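Local coordinates for protein D-alanine--D-alanine ligase (Coxiella burnetii, PDB 3TQT) that probably catalyses the ATP-dependent joining of two D-alanines into D-alanyl-D-alanine, a building block of the peptidoglycan cell wall, at residues Ile76-Gly81 with Lys85-Leu90. Numbering follows the deposited sequence.
Sequences ITIAFG and KPWQSL
Thr-77 and Gln-88 form the antiparallel hydrogen-bonded pair of a twisted beta hairpin: Thr-77 N donates a hydrogen bond to Gln-88 O (2.8 Å) in the carbonyl plane, while Gln-88 N reaches Thr-77 O (2.8 Å) from above that carbonyl's plane. Past the strand end, Ala-79 N bonds to Pro-86 O at 2.6 Å, a carbonyl also approached by Ile-78 CA. Ala-79 points toward the partner segment, its small methyl fitting against the carbonyl oxygens of Lys-85 and Pro-86 and near Gln-88 OE1.

Ile-78 and Trp-87, a non-hydrogen-bonded pair, share the apolar face. Beta-branched Ile-78 offers CG2 to the broad indole's edge in its plane, 3.6 Å from Trp-87 CZ3, and Pro-86 CG lies over one ring face. With CG1 of Ile-76 wedged between its backbone N and carbonyl carbon (chi1 52°), CD1 swings to Trp-87 CB (4.1 Å). On the other face the branched Thr-77 puts CG2 against Leu-90 CD2 (3.6 Å), the two side chains crossing nearly at right angles.

Farther out, the indole still has an N-H for Ser-8, which probably helps to fix the ring's rotation, and Arg-96 holds Gln-88 OE1. Thr-77 OG1 bonds Ile-78 O of the second subunit, and the reciprocal bond makes this strand part of the dimer interface. Within the N-terminal domain's mixed sheet, the hairpin lies between strands 50-53 and 96-97, with Ile-76 and Trp-87 packing on strands 50-53 and 37-44.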
# COMPACT_ATOMS: atom_id res chain seq x y z
N ILE A 76 4.14 16.38 -19.11
CA ILE A 76 3.83 17.05 -17.86
C ILE A 76 4.62 16.46 -16.72
O ILE A 76 5.13 15.33 -16.79
CB ILE A 76 2.35 16.95 -17.50
CG1 ILE A 76 1.88 15.49 -17.54
CG2 ILE A 76 1.51 17.86 -18.40
CD1 ILE A 76 0.66 15.22 -16.65
N THR A 77 4.74 17.24 -15.66
CA THR A 77 5.12 16.68 -14.39
C THR A 77 4.06 17.10 -13.39
O THR A 77 2.97 17.50 -13.78
CB THR A 77 6.52 17.08 -13.97
OG1 THR A 77 6.84 16.41 -12.75
CG2 THR A 77 6.62 18.60 -13.77
N ILE A 78 4.35 16.98 -12.11
CA ILE A 78 3.33 17.27 -11.12
C ILE A 78 3.74 18.48 -10.30
O ILE A 78 4.91 18.84 -10.23
CB ILE A 78 3.03 16.05 -10.21
CG1 ILE A 78 4.28 15.63 -9.45
CG2 ILE A 78 2.49 14.89 -11.03
CD1 ILE A 78 4.08 14.40 -8.62
N ALA A 79 2.76 19.12 -9.68
CA ALA A 79 3.03 20.27 -8.86
C ALA A 79 2.65 19.94 -7.42
O ALA A 79 1.48 20.03 -7.05
CB ALA A 79 2.24 21.46 -9.36
N PHE A 80 3.62 19.53 -6.62
CA PHE A 80 3.34 19.22 -5.22
C PHE A 80 2.76 20.42 -4.50
O PHE A 80 3.17 21.55 -4.74
CB PHE A 80 4.59 18.73 -4.50
CG PHE A 80 5.00 17.35 -4.90
CD1 PHE A 80 4.20 16.27 -4.59
CD2 PHE A 80 6.17 17.13 -5.59
CE1 PHE A 80 4.56 14.99 -4.96
CE2 PHE A 80 6.54 15.86 -5.97
CZ PHE A 80 5.74 14.78 -5.64
N GLY A 81 1.81 20.16 -3.61
CA GLY A 81 1.26 21.22 -2.79
C GLY A 81 0.11 21.93 -3.47
O GLY A 81 -0.79 22.44 -2.81
N LYS A 85 -4.45 22.27 -9.04
CA LYS A 85 -3.85 22.07 -10.35
C LYS A 85 -2.56 21.27 -10.22
O LYS A 85 -1.47 21.83 -10.20
CB LYS A 85 -3.56 23.41 -11.02
CG LYS A 85 -4.79 24.30 -11.19
CD LYS A 85 -4.51 25.40 -12.21
CE LYS A 85 -5.72 26.30 -12.40
NZ LYS A 85 -5.37 27.74 -12.17
N PRO A 86 -2.69 19.94 -10.13
CA PRO A 86 -1.57 19.06 -9.84
C PRO A 86 -0.65 18.81 -11.02
O PRO A 86 0.49 18.40 -10.80
CB PRO A 86 -2.26 17.76 -9.43
CG PRO A 86 -3.54 17.77 -10.19
CD PRO A 86 -3.97 19.21 -10.22
N TRP A 87 -1.13 19.03 -12.25
CA TRP A 87 -0.36 18.72 -13.44
C TRP A 87 0.28 19.98 -13.97
O TRP A 87 -0.39 21.01 -14.10
CB TRP A 87 -1.24 18.14 -14.54
CG TRP A 87 -2.25 17.14 -14.09
CD1 TRP A 87 -3.56 17.09 -14.43
CD2 TRP A 87 -2.02 16.03 -13.20
NE1 TRP A 87 -4.17 16.01 -13.83
CE2 TRP A 87 -3.25 15.35 -13.06
CE3 TRP A 87 -0.90 15.56 -12.51
CZ2 TRP A 87 -3.39 14.23 -12.26
CZ3 TRP A 87 -1.04 14.42 -11.72
CH2 TRP A 87 -2.27 13.77 -11.60
N GLN A 88 1.56 19.89 -14.31
CA GLN A 88 2.28 21.07 -14.77
C GLN A 88 2.98 20.76 -16.06
O GLN A 88 3.73 19.80 -16.14
CB GLN A 88 3.31 21.51 -13.74
CG GLN A 88 4.07 22.76 -14.14
CD GLN A 88 4.92 23.29 -13.01
OE1 GLN A 88 4.48 23.34 -11.86
NE2 GLN A 88 6.15 23.68 -13.32
N SER A 89 2.75 21.58 -17.08
CA SER A 89 3.37 21.34 -18.38
C SER A 89 4.88 21.56 -18.31
O SER A 89 5.35 22.41 -17.55
CB SER A 89 2.76 22.27 -19.43
OG SER A 89 2.85 23.62 -19.03
N LEU A 90 5.63 20.80 -19.09
CA LEU A 90 7.10 20.87 -19.08
C LEU A 90 7.68 21.89 -20.06
O LEU A 90 7.14 22.12 -21.14
CB LEU A 90 7.70 19.49 -19.33
CG LEU A 90 7.61 18.56 -18.11
CD1 LEU A 90 8.21 17.21 -18.42
CD2 LEU A 90 8.32 19.20 -16.93